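Local coordinates for probable transcriptional regulator (Pseudomonas aeruginosa, PDB 2ESN), which is a probable LysR-family transcriptional regulator, expected to bind DNA through its helix-turn-helix domain and to respond to a small-molecule effector that is not identified, at residues Val17-Tyr22 / Ala75-Ala80; His43-Leu48 / Glu55-Gln60; Ala204-Trp209 / Leu237-Leu242; Val215-Leu220 / Arg227-Gln232. All coordinates share one frame; numbering follows the deposited sequence.

Interaction 1. Residues Val17-Tyr22 / Ala75-Ala80; sequences VFDALY and AAVAAA
V77 stands between D19 and F18 in this helix-helix contact, and its two methyl groups divide the work between them. CG1 meets D19 CB at 3.8 Å, whereas CG2 lies 4.1 Å from CD1 of the F18 ring, approaching it obliquely. The valine's rotation explains the split: CG1 stands anti to the backbone N (chi1 -179°), which leaves CG2 beside that N and turned to the aromatic side. V77 and D19 bury the most surface here, followed by F18. The D19 and V77 side chains slide past one another in opposite senses, with the result that the carboxylate passes V77 and comes to rest alongside the next residue, D19 OD2 being 4.0 Å from A78 CA. This is van der Waals contact; the carboxylate finds its charged partner on its own helix, where OD1 forms a salt bridge with R23. The short helical segments approach to 9.8 Å and cross at -111°, where V77 and A78 meet F18 and D19. Helix 15-24 belongs to the winged helix-turn-helix domain of the LysR family, and helix 68-87 is the long linker helix that follows the wing. A70 and A74 on that helix also touch F18, extending the aromatic packing toward its N-terminal end. The linker helix also packs against a second subunit, whose L84 touches both V77 and A80, so V77 borders the domain and the subunit interface alike. F18 also rests on L48 of helix 38-52.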
loop_
_atom_site.group_PDB
_atom_site.type_symbol
_atom_site.label_atom_id
_atom_site.label_comp_id
_atom_site.label_asym_id
_atom_site.label_seq_id
_atom_site.Cartn_x
_atom_site.Cartn_y
_atom_site.Cartn_z
ATOM N N VAL C 17 15.926 -32.267 -16.013
ATOM C CA VAL C 17 17.058 -33.029 -16.599
ATOM C C VAL C 17 18.012 -32.013 -17.200
ATOM O O VAL C 17 19.228 -32.029 -16.948
ATOM C CB VAL C 17 16.540 -34.084 -17.677
ATOM C CG1 VAL C 17 17.661 -34.686 -18.419
ATOM C CG2 VAL C 17 15.741 -35.194 -17.009
ATOM N N PHE C 18 17.456 -31.071 -17.962
ATOM C CA PHE C 18 18.209 -29.934 -18.440
ATOM C C PHE C 18 18.995 -29.248 -17.302
ATOM O O PHE C 18 20.178 -28.983 -17.447
ATOM C CB PHE C 18 17.337 -28.877 -19.112
ATOM C CG PHE C 18 18.137 -27.737 -19.705
ATOM C CD1 PHE C 18 18.338 -26.569 -19.012
ATOM C CD2 PHE C 18 18.749 -27.862 -20.963
ATOM C CE1 PHE C 18 19.122 -25.495 -19.577
ATOM C CE2 PHE C 18 19.516 -26.780 -21.531
ATOM C CZ PHE C 18 19.679 -25.611 -20.815
ATOM N N ASP C 19 18.299 -28.876 -16.234
ATOM C CA ASP C 19 18.915 -28.140 -15.149
ATOM C C ASP C 19 20.054 -28.963 -14.422
ATOM O O ASP C 19 21.130 -28.429 -14.162
ATOM C CB ASP C 19 17.840 -27.749 -14.153
ATOM C CG ASP C 19 18.399 -26.911 -12.971
ATOM O OD1 ASP C 19 18.542 -27.455 -11.862
ATOM O OD2 ASP C 19 18.660 -25.714 -13.165
ATOM N N ALA C 20 19.775 -30.224 -14.096
ATOM C CA ALA C 20 20.755 -31.129 -13.504
ATOM C C ALA C 20 22.003 -31.319 -14.397
ATOM O O ALA C 20 23.156 -31.299 -13.901
ATOM C CB ALA C 20 20.119 -32.403 -13.239
ATOM N N LEU C 21 21.791 -31.462 -15.712
ATOM C CA LEU C 21 22.882 -31.676 -16.636
ATOM C C LEU C 21 23.676 -30.375 -16.764
ATOM O O LEU C 21 24.896 -30.419 -16.941
ATOM C CB LEU C 21 22.402 -32.120 -18.057
ATOM C CG LEU C 21 23.203 -33.134 -18.911
ATOM C CD1 LEU C 21 23.006 -33.107 -20.480
ATOM C CD2 LEU C 21 24.695 -33.383 -18.464
ATOM N N TYR C 22 23.001 -29.220 -16.762
ATOM C CA TYR C 22 23.720 -27.935 -16.856
ATOM C C TYR C 22 24.714 -27.630 -15.684
ATOM O O TYR C 22 25.829 -27.073 -15.883
ATOM C CB TYR C 22 22.733 -26.777 -17.064
ATOM C CG TYR C 22 23.468 -25.518 -17.463
ATOM C CD1 TYR C 22 23.876 -24.587 -16.494
ATOM C CD2 TYR C 22 23.804 -25.268 -18.803
ATOM C CE1 TYR C 22 24.609 -23.447 -16.844
ATOM C CE2 TYR C 22 24.538 -24.095 -19.155
ATOM C CZ TYR C 22 24.908 -23.208 -18.170
ATOM O OH TYR C 22 25.616 -22.036 -18.496
ATOM N N ALA C 75 19.670 -20.111 -17.101
ATOM C CA ALA C 75 19.443 -19.144 -16.046
ATOM C C ALA C 75 17.919 -19.025 -15.750
ATOM O O ALA C 75 17.522 -18.943 -14.592
ATOM C CB ALA C 75 20.004 -17.810 -16.467
ATOM N N ALA C 76 17.132 -18.921 -16.821
ATOM C CA ALA C 76 15.644 -18.965 -16.850
ATOM C C ALA C 76 15.112 -20.227 -16.158
ATOM O O ALA C 76 14.329 -20.150 -15.233
ATOM C CB ALA C 76 15.212 -18.927 -18.366
ATOM N N VAL C 77 15.623 -21.411 -16.540
ATOM C CA VAL C 77 15.287 -22.666 -15.805
ATOM C C VAL C 77 15.665 -22.627 -14.342
ATOM O O VAL C 77 14.853 -23.027 -13.416
ATOM C CB VAL C 77 15.879 -23.904 -16.497
ATOM C CG1 VAL C 77 15.521 -25.157 -15.757
ATOM C CG2 VAL C 77 15.314 -23.992 -17.878
ATOM N N ALA C 78 16.864 -22.092 -14.082
ATOM C CA ALA C 78 17.300 -22.038 -12.664
ATOM C C ALA C 78 16.438 -21.101 -11.865
ATOM O O ALA C 78 16.098 -21.386 -10.719
ATOM C CB ALA C 78 18.756 -21.638 -12.556
ATOM N N ALA C 79 16.088 -19.966 -12.448
ATOM C CA ALA C 79 15.238 -19.020 -11.732
ATOM C C ALA C 79 13.843 -19.656 -11.447
ATOM O O ALA C 79 13.313 -19.621 -10.317
ATOM C CB ALA C 79 15.110 -17.751 -12.558
ATOM N N ALA C 80 13.310 -20.332 -12.463
ATOM C CA ALA C 80 11.980 -20.903 -12.395
ATOM C C ALA C 80 11.943 -21.973 -11.297
ATOM O O ALA C 80 11.050 -21.971 -10.390
ATOM C CB ALA C 80 11.617 -21.463 -13.804
#

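Interaction 2. Residues His43-Leu48 / Glu55-Gln60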
loop_
_atom_site.group_PDB
_atom_site.type_symbol
_atom_site.label_atom_id
_atom_site.label_comp_id
_atom_site.label_asym_id
_atom_site.label_seq_id
_atom_site.Cartn_x
_atom_site.Cartn_y
_atom_site.Cartn_z
ATOM N N HIS C 43 17.421 -41.188 -22.487
ATOM C CA HIS C 43 16.152 -41.077 -23.212
ATOM C C HIS C 43 15.600 -39.665 -22.979
ATOM O O HIS C 43 15.179 -38.990 -23.925
ATOM C CB HIS C 43 15.145 -42.184 -22.766
ATOM C CG HIS C 43 13.745 -42.037 -23.325
ATOM N ND1 HIS C 43 13.479 -41.706 -24.649
ATOM C CD2 HIS C 43 12.531 -42.275 -22.761
ATOM C CE1 HIS C 43 12.169 -41.669 -24.844
ATOM N NE2 HIS C 43 11.571 -42.009 -23.719
ATOM N N ALA C 44 15.621 -39.201 -21.731
ATOM C CA ALA C 44 15.017 -37.899 -21.381
ATOM C C ALA C 44 15.756 -36.801 -22.093
ATOM O O ALA C 44 15.123 -35.871 -22.638
ATOM C CB ALA C 44 15.031 -37.673 -19.877
ATOM N N LEU C 45 17.099 -36.907 -22.109
ATOM C CA LEU C 45 17.908 -35.903 -22.799
ATOM C C LEU C 45 17.567 -35.913 -24.308
ATOM O O LEU C 45 17.536 -34.862 -24.919
ATOM C CB LEU C 45 19.414 -36.160 -22.588
ATOM C CG LEU C 45 20.424 -35.371 -23.440
ATOM C CD1 LEU C 45 20.289 -33.841 -23.276
ATOM C CD2 LEU C 45 21.922 -35.865 -23.131
ATOM N N GLY C 46 17.307 -37.112 -24.868
ATOM C CA GLY C 46 16.928 -37.264 -26.250
ATOM C C GLY C 46 15.600 -36.575 -26.538
ATOM O O GLY C 46 15.484 -35.878 -27.523
ATOM N N ARG C 47 14.601 -36.789 -25.679
ATOM C CA ARG C 47 13.339 -36.095 -25.796
ATOM C C ARG C 47 13.462 -34.553 -25.719
ATOM O O ARG C 47 12.784 -33.837 -26.459
ATOM C CB ARG C 47 12.370 -36.613 -24.738
ATOM C CG ARG C 47 12.016 -38.093 -24.887
ATOM C CD ARG C 47 11.128 -38.456 -23.740
ATOM N NE ARG C 47 10.087 -37.427 -23.681
ATOM C CZ ARG C 47 9.347 -37.145 -22.608
ATOM N NH1 ARG C 47 9.501 -37.849 -21.501
ATOM N NH2 ARG C 47 8.420 -36.189 -22.676
ATOM N N LEU C 48 14.301 -34.053 -24.802
ATOM C CA LEU C 48 14.478 -32.640 -24.644
ATOM C C LEU C 48 15.175 -32.104 -25.890
ATOM O O LEU C 48 14.830 -31.000 -26.358
ATOM C CB LEU C 48 15.274 -32.301 -23.347
ATOM C CG LEU C 48 15.167 -30.809 -22.908
ATOM C CD1 LEU C 48 13.692 -30.299 -22.882
ATOM C CD2 LEU C 48 15.726 -30.554 -21.583
ATOM N N GLU C 55 20.875 -29.823 -29.864
ATOM C CA GLU C 55 21.782 -30.715 -29.172
ATOM C C GLU C 55 21.881 -30.380 -27.714
ATOM O O GLU C 55 22.014 -31.294 -26.904
ATOM C CB GLU C 55 23.219 -30.607 -29.748
ATOM C CG GLU C 55 23.400 -31.193 -31.101
ATOM C CD GLU C 55 22.814 -32.603 -31.246
ATOM O OE1 GLU C 55 22.363 -32.889 -32.379
ATOM O OE2 GLU C 55 22.812 -33.434 -30.275
ATOM N N LEU C 56 21.934 -29.091 -27.406
ATOM C CA LEU C 56 21.895 -28.582 -26.003
ATOM C C LEU C 56 23.248 -28.782 -25.305
ATOM O O LEU C 56 23.801 -27.833 -24.709
ATOM C CB LEU C 56 20.797 -29.301 -25.165
ATOM C CG LEU C 56 19.385 -29.148 -25.720
ATOM C CD1 LEU C 56 18.422 -29.856 -24.846
ATOM C CD2 LEU C 56 19.045 -27.646 -25.738
ATOM N N PHE C 57 23.747 -30.026 -25.377
ATOM C CA PHE C 57 25.074 -30.375 -24.851
ATOM C C PHE C 57 25.803 -31.285 -25.839
ATOM O O PHE C 57 25.242 -32.263 -26.282
ATOM C CB PHE C 57 24.977 -31.120 -23.517
ATOM C CG PHE C 57 24.206 -30.376 -22.438
ATOM C CD1 PHE C 57 22.835 -30.446 -22.392
ATOM C CD2 PHE C 57 24.873 -29.579 -21.501
ATOM C CE1 PHE C 57 22.101 -29.768 -21.391
ATOM C CE2 PHE C 57 24.168 -28.883 -20.493
ATOM C CZ PHE C 57 22.783 -28.985 -20.439
ATOM N N LEU C 58 27.076 -30.966 -26.122
ATOM C CA LEU C 58 28.000 -31.854 -26.846
ATOM C C LEU C 58 28.956 -32.652 -25.900
ATOM O O LEU C 58 29.620 -32.086 -24.977
ATOM C CB LEU C 58 28.792 -31.038 -27.864
ATOM C CG LEU C 58 27.952 -30.045 -28.713
ATOM C CD1 LEU C 58 28.822 -28.959 -29.414
ATOM C CD2 LEU C 58 27.008 -30.742 -29.731
ATOM N N ARG C 59 29.053 -33.953 -26.147
ATOM C CA ARG C 59 29.910 -34.804 -25.346
ATOM C C ARG C 59 31.398 -34.708 -25.727
ATOM O O ARG C 59 31.747 -34.792 -26.894
ATOM C CB ARG C 59 29.418 -36.248 -25.402
ATOM C CG ARG C 59 30.213 -37.187 -24.561
ATOM C CD ARG C 59 29.422 -38.461 -24.424
ATOM N NE ARG C 59 30.152 -39.628 -24.900
ATOM C CZ ARG C 59 30.953 -39.659 -25.966
ATOM N NH1 ARG C 59 31.105 -38.591 -26.746
ATOM N NH2 ARG C 59 31.589 -40.777 -26.278
ATOM N N GLN C 60 32.248 -34.459 -24.729
ATOM C CA GLN C 60 33.719 -34.608 -24.836
ATOM C C GLN C 60 34.157 -35.522 -23.704
ATOM O O GLN C 60 34.354 -35.035 -22.568
ATOM C CB GLN C 60 34.404 -33.328 -24.460
ATOM C CG GLN C 60 34.429 -32.214 -25.402
ATOM C CD GLN C 60 35.138 -31.068 -24.715
ATOM O OE1 GLN C 60 36.366 -31.130 -24.516
ATOM N NE2 GLN C 60 34.372 -30.039 -24.272
#
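L56 crosses L48 at about a right angle and sets its CD1 methyl 3.9 Å from L48 CG. The approach depends on backbone and side chain together. L56 takes positive phi (76°, with psi -51°) at the centre of a classic gamma turn, closed by F57 N donating to E55 O at 2.6 Å, and this aims its CB at the helix. From there CG sits anti to the carbonyl carbon (chi1 -59°), and the fully extended second torsion carries CD1 onward to the helix, where it also lies 4.1 Å from L48 O. L48 is turned differently, its CG anti to the backbone N, which presents the branch point rather than a methyl end. One turn earlier L45 adopts the same leucine conformation, and its CD1 comes within 4.3 Å of CD1 on the F57 ring, obliquely and more loosely. All four side chains are buried, and the contact is purely apolar. It seats helix 38-52, the second helix of the helix-turn-helix motif, against the start of the wing. L21 of helix 15-24 packs on L45 and F57, M64 of strand 63-66 touches the same two residues, and W91 of a second subunit touches L56.

Interaction 3. Residues Ala204-Trp209 / Leu237-Leu242; sequences AVVTPW and LAALFL
A204 and V206 meet L242 and A239 through methyl groups alone, and the flat groups of the two segments stand apart from this join. The W209 indole has P208 CB 3.8 Å above one face, offset toward the rim, while T108 and K140 touch the indole from other parts of the chain. The F241 ring is turned from the strand and makes an edge-to-face contact with F113 of a third subunit. The contact itself is made by A204 CB, which meets L242 CD2 at 3.7 Å, and by V206 CG2, which meets A239 CB at 3.9 Å. Two residues apart on the strand, A204 and V206 point to the same side; three apart on the helix, A239 and L242 do likewise, so the pairs match in opposite sequence order. L242 reaches the strand because its CG is anti to the backbone N (chi1 167°). With alanine at A204 and A239, the backbones come close: their CA atoms are 6.9 Å apart. V205 faces the other side of the sheet. Helix 236-244 thus forms the beta-alpha-beta crossover from strand 228-233 to strand 249-253, lying over the parallel strand 202-206 between them, with L233 and L250 flanking A239 and helix 254-264 packed against L240 and F241.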
loop_
_atom_site.group_PDB
_atom_site.type_symbol
_atom_site.label_atom_id
_atom_site.label_comp_id
_atom_site.label_asym_id
_atom_site.label_seq_id
_atom_site.Cartn_x
_atom_site.Cartn_y
_atom_site.Cartn_z
ATOM N N ALA C 204 10.040 8.610 32.128
ATOM C CA ALA C 204 10.388 8.105 30.802
ATOM C C ALA C 204 9.342 7.047 30.499
ATOM O O ALA C 204 8.979 6.289 31.365
ATOM C CB ALA C 204 11.773 7.487 30.782
ATOM N N VAL C 205 8.850 6.977 29.267
ATOM C CA VAL C 205 7.739 6.053 28.994
ATOM C C VAL C 205 8.020 5.292 27.712
ATOM O O VAL C 205 8.516 5.857 26.736
ATOM C CB VAL C 205 6.391 6.857 28.869
ATOM C CG1 VAL C 205 5.283 5.982 28.401
ATOM C CG2 VAL C 205 6.035 7.464 30.251
ATOM N N VAL C 206 7.796 3.991 27.748
ATOM C CA VAL C 206 8.098 3.128 26.631
ATOM C C VAL C 206 6.811 2.891 25.801
ATOM O O VAL C 206 5.840 2.391 26.304
ATOM C CB VAL C 206 8.696 1.804 27.134
ATOM C CG1 VAL C 206 8.919 0.821 25.952
ATOM C CG2 VAL C 206 10.033 2.040 27.839
ATOM N N THR C 207 6.838 3.267 24.532
ATOM C CA THR C 207 5.699 3.187 23.628
ATOM C C THR C 207 6.185 2.429 22.380
ATOM O O THR C 207 6.604 3.054 21.427
ATOM C CB THR C 207 5.254 4.595 23.220
ATOM O OG1 THR C 207 6.391 5.350 22.825
ATOM C CG2 THR C 207 4.682 5.310 24.377
ATOM N N PRO C 208 6.165 1.099 22.410
ATOM C CA PRO C 208 6.838 0.267 21.413
ATOM C C PRO C 208 6.183 0.366 20.043
ATOM O O PRO C 208 6.839 0.152 19.042
ATOM C CB PRO C 208 6.659 -1.155 21.931
ATOM C CG PRO C 208 6.204 -1.024 23.351
ATOM C CD PRO C 208 5.449 0.274 23.409
ATOM N N TRP C 209 4.926 0.780 19.979
ATOM C CA TRP C 209 4.285 0.934 18.674
ATOM C C TRP C 209 3.946 2.386 18.474
ATOM O O TRP C 209 2.928 2.733 17.848
ATOM C CB TRP C 209 3.053 0.004 18.577
ATOM C CG TRP C 209 3.522 -1.437 18.600
ATOM C CD1 TRP C 209 4.102 -2.118 17.575
ATOM C CD2 TRP C 209 3.519 -2.320 19.714
ATOM N NE1 TRP C 209 4.423 -3.394 17.978
ATOM C CE2 TRP C 209 4.093 -3.540 19.290
ATOM C CE3 TRP C 209 3.081 -2.206 21.043
ATOM C CZ2 TRP C 209 4.252 -4.654 20.149
ATOM C CZ3 TRP C 209 3.251 -3.313 21.909
ATOM C CH2 TRP C 209 3.834 -4.512 21.448
ATOM N N LEU C 237 15.348 -0.977 26.670
ATOM C CA LEU C 237 16.715 -1.100 27.075
ATOM C C LEU C 237 17.425 0.243 26.988
ATOM O O LEU C 237 18.152 0.584 27.906
ATOM C CB LEU C 237 17.453 -2.243 26.334
ATOM C CG LEU C 237 16.978 -3.689 26.503
ATOM C CD1 LEU C 237 17.928 -4.643 25.663
ATOM C CD2 LEU C 237 16.853 -4.134 27.971
ATOM N N ALA C 238 17.201 1.015 25.932
ATOM C CA ALA C 238 17.730 2.372 25.929
ATOM C C ALA C 238 17.103 3.199 27.075
ATOM O O ALA C 238 17.767 4.066 27.616
ATOM C CB ALA C 238 17.524 3.049 24.589
ATOM N N ALA C 239 15.832 2.943 27.383
ATOM C CA ALA C 239 15.108 3.726 28.414
ATOM C C ALA C 239 15.741 3.540 29.788
ATOM O O ALA C 239 15.807 4.474 30.585
ATOM C CB ALA C 239 13.645 3.279 28.482
ATOM N N LEU C 240 16.184 2.330 30.059
ATOM C CA LEU C 240 16.840 1.965 31.316
ATOM C C LEU C 240 18.124 2.776 31.433
ATOM O O LEU C 240 18.383 3.363 32.487
ATOM C CB LEU C 240 17.091 0.433 31.355
ATOM C CG LEU C 240 15.827 -0.357 31.667
ATOM C CD1 LEU C 240 15.925 -1.799 31.203
ATOM C CD2 LEU C 240 15.562 -0.340 33.168
ATOM N N PHE C 241 18.884 2.938 30.352
ATOM C CA PHE C 241 20.053 3.841 30.439
ATOM C C PHE C 241 19.681 5.312 30.612
ATOM O O PHE C 241 20.394 6.072 31.308
ATOM C CB PHE C 241 21.008 3.707 29.239
ATOM C CG PHE C 241 21.822 2.436 29.282
ATOM C CD1 PHE C 241 21.408 1.316 28.564
ATOM C CD2 PHE C 241 23.003 2.384 30.064
ATOM C CE1 PHE C 241 22.201 0.127 28.587
ATOM C CE2 PHE C 241 23.783 1.228 30.139
ATOM C CZ PHE C 241 23.388 0.084 29.391
ATOM N N LEU C 242 18.588 5.718 29.977
ATOM C CA LEU C 242 18.100 7.074 30.179
ATOM C C LEU C 242 17.805 7.362 31.678
ATOM O O LEU C 242 18.218 8.369 32.240
ATOM C CB LEU C 242 16.832 7.280 29.320
ATOM C CG LEU C 242 16.000 8.558 29.649
ATOM C CD1 LEU C 242 16.839 9.844 29.328
ATOM C CD2 LEU C 242 14.721 8.546 28.832
#

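Interaction 4. Residues Val215-Leu220 / Arg227-Gln232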
loop_
_atom_site.group_PDB
_atom_site.type_symbol
_atom_site.label_atom_id
_atom_site.label_comp_id
_atom_site.label_asym_id
_atom_site.label_seq_id
_atom_site.Cartn_x
_atom_site.Cartn_y
_atom_site.Cartn_z
ATOM N N VAL C 215 1.501 1.916 28.800
ATOM C CA VAL C 215 0.500 0.961 29.380
ATOM C C VAL C 215 0.222 1.375 30.839
ATOM O O VAL C 215 -0.881 1.243 31.358
ATOM C CB VAL C 215 0.992 -0.516 29.331
ATOM C CG1 VAL C 215 2.445 -0.615 29.959
ATOM C CG2 VAL C 215 -0.017 -1.452 30.054
ATOM N N ILE C 216 1.239 1.922 31.488
ATOM C CA ILE C 216 1.042 2.459 32.844
ATOM C C ILE C 216 0.130 3.693 32.885
ATOM O O ILE C 216 -0.532 3.945 33.885
ATOM C CB ILE C 216 2.417 2.740 33.503
ATOM C CG1 ILE C 216 3.304 1.500 33.384
ATOM C CG2 ILE C 216 2.252 3.247 34.963
ATOM C CD1 ILE C 216 2.821 0.268 34.202
ATOM N N ASP C 217 0.144 4.501 31.824
ATOM C CA ASP C 217 -0.670 5.722 31.784
ATOM C C ASP C 217 -2.135 5.353 31.719
ATOM O O ASP C 217 -2.953 5.925 32.425
ATOM C CB ASP C 217 -0.319 6.589 30.574
ATOM C CG ASP C 217 1.047 7.194 30.675
ATOM O OD1 ASP C 217 1.847 6.974 29.738
ATOM O OD2 ASP C 217 1.357 7.848 31.711
ATOM N N ARG C 218 -2.440 4.436 30.812
ATOM C CA ARG C 218 -3.742 3.768 30.731
ATOM C C ARG C 218 -4.149 3.301 32.136
ATOM O O ARG C 218 -5.145 3.793 32.673
ATOM C CB ARG C 218 -3.652 2.600 29.736
ATOM C CG ARG C 218 -4.308 2.850 28.336
ATOM C CD ARG C 218 -3.768 1.895 27.211
ATOM N NE ARG C 218 -2.711 2.614 26.525
ATOM C CZ ARG C 218 -1.466 2.196 26.253
ATOM N NH1 ARG C 218 -1.049 0.949 26.495
ATOM N NH2 ARG C 218 -0.657 3.060 25.646
ATOM N N LEU C 219 -3.361 2.396 32.735
ATOM C CA LEU C 219 -3.570 1.949 34.122
ATOM C C LEU C 219 -3.777 3.050 35.177
ATOM O O LEU C 219 -4.650 2.914 36.048
ATOM C CB LEU C 219 -2.431 0.992 34.575
ATOM C CG LEU C 219 -2.344 0.325 35.972
ATOM C CD1 LEU C 219 -1.050 -0.399 36.156
ATOM C CD2 LEU C 219 -2.352 1.321 37.066
ATOM N N LEU C 220 -2.952 4.112 35.153
ATOM C CA LEU C 220 -2.966 5.135 36.216
ATOM C C LEU C 220 -4.210 5.997 36.081
ATOM O O LEU C 220 -4.789 6.425 37.077
ATOM C CB LEU C 220 -1.742 6.057 36.137
ATOM C CG LEU C 220 -0.406 5.598 36.756
ATOM C CD1 LEU C 220 0.687 6.598 36.410
ATOM C CD2 LEU C 220 -0.584 5.487 38.265
ATOM N N ARG C 227 0.848 11.073 35.217
ATOM C CA ARG C 227 2.249 11.396 35.468
ATOM C C ARG C 227 2.738 12.410 34.425
ATOM O O ARG C 227 2.136 12.491 33.336
ATOM C CB ARG C 227 3.084 10.099 35.586
ATOM C CG ARG C 227 3.041 9.233 34.385
ATOM C CD ARG C 227 3.683 7.863 34.594
ATOM N NE ARG C 227 3.484 7.137 33.338
ATOM C CZ ARG C 227 4.113 6.034 32.968
ATOM N NH1 ARG C 227 5.055 5.464 33.755
ATOM N NH2 ARG C 227 3.770 5.470 31.815
ATOM N N GLU C 228 3.757 13.207 34.770
ATOM C CA GLU C 228 4.381 14.173 33.854
ATOM C C GLU C 228 5.424 13.458 33.044
ATOM O O GLU C 228 6.368 12.943 33.613
ATOM C CB GLU C 228 5.069 15.389 34.568
ATOM C CG GLU C 228 4.159 16.244 35.421
ATOM C CD GLU C 228 2.982 16.879 34.617
ATOM O OE1 GLU C 228 1.761 16.667 34.970
ATOM O OE2 GLU C 228 3.300 17.569 33.605
ATOM N N VAL C 229 5.305 13.480 31.719
ATOM C CA VAL C 229 6.180 12.699 30.861
ATOM C C VAL C 229 7.218 13.559 30.234
ATOM O O VAL C 229 6.865 14.537 29.568
ATOM C CB VAL C 229 5.331 11.961 29.754
ATOM C CG1 VAL C 229 6.241 11.339 28.709
ATOM C CG2 VAL C 229 4.358 10.927 30.421
ATOM N N ALA C 230 8.501 13.214 30.396
ATOM C CA ALA C 230 9.575 13.925 29.713
ATOM C C ALA C 230 9.965 13.305 28.364
ATOM O O ALA C 230 10.288 14.022 27.431
ATOM C CB ALA C 230 10.791 13.983 30.615
ATOM N N VAL C 231 9.996 11.972 28.264
ATOM C CA VAL C 231 10.428 11.272 27.048
ATOM C C VAL C 231 9.549 10.049 26.811
ATOM O O VAL C 231 9.297 9.297 27.754
ATOM C CB VAL C 231 11.942 10.778 27.185
ATOM C CG1 VAL C 231 12.451 10.137 25.874
ATOM C CG2 VAL C 231 12.880 11.925 27.599
ATOM N N GLN C 232 9.139 9.826 25.550
ATOM C CA GLN C 232 8.566 8.563 25.116
ATOM C C GLN C 232 9.546 7.965 24.134
ATOM O O GLN C 232 10.131 8.694 23.321
ATOM C CB GLN C 232 7.220 8.770 24.407
ATOM C CG GLN C 232 6.102 9.146 25.377
ATOM C CD GLN C 232 4.796 9.650 24.673
ATOM O OE1 GLN C 232 3.684 9.459 25.201
ATOM N NE2 GLN C 232 4.950 10.343 23.565
HETATM O O HOH W 1 4.265 3.048 30.598
HETATM O O HOH W 2 -0.054 9.483 32.804
#
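I216 opens the contact by laying its CB and CG2 over one face of the R227 guanidinium, with CB 3.5 Å from NH2; the two side chains cross at about a right angle. The backbone N of I216 adds a weak bond to a water that is held more firmly by R227 NH2, 2.8 Å away. Next along the helix, D217 takes the edge of the guanidinium. Its OD2 receives R227 NE at 2.8 Å and 166°, a nearly straight bond lying close to the guanidinium plane but meeting the oxygen from above the carboxylate plane. R227 NH2 gives a second, weak bond of 3.2 Å to D217 OD1. The two planes are 64° apart, so this salt bridge is a twisted, unequal pairing rather than a flat bidentate one. D217 OD1 also accepts G214 N, just ahead of the helix, which, together with the R227 bonds, restrains the carboxylate's rotation. L220, one turn on from I216, supports the aliphatic part of the arginine, its CD1 lying 3.7 Å from R227 CD. R227 can pass all three because its chain is extended from CG to NE, after a first torsion (chi1 59°) that sets CG between the backbone N and the carbonyl carbon. These contacts tie helix 215-221 to R227, at the entry to strand 228-233, the next strand of a beta-alpha-beta unit; V205 of the preceding strand packs on D217 and R227. Chemically, the arginine is buried yet provided for: carboxylate and water at its edge, a weak bond from NH1 to Y198 OH, and a partner charge that would be expected to keep both groups ionised.

The four contacts form two pairs at opposite ends of an elongated chain. Interaction 2 is nested within the loop closed by interaction 1, and they form one continuous core in the DNA-binding domain: their centres are 14 Å apart, with V17 CG2 3.9 Å from A44 CB. Interaction 4 is likewise nested within interaction 3, their centres 11 Å apart in the LysR substrate-binding domain. There the two sit on opposite faces of strand 202-206, joined by the probable backbone hydrogen bond from V205 N to V231 O, 2.8 Å. Centres of interactions 1 and 3 are 51 Å apart. Interactions 1 and 2 touch a second subunit, interactions 3 and 4 a third.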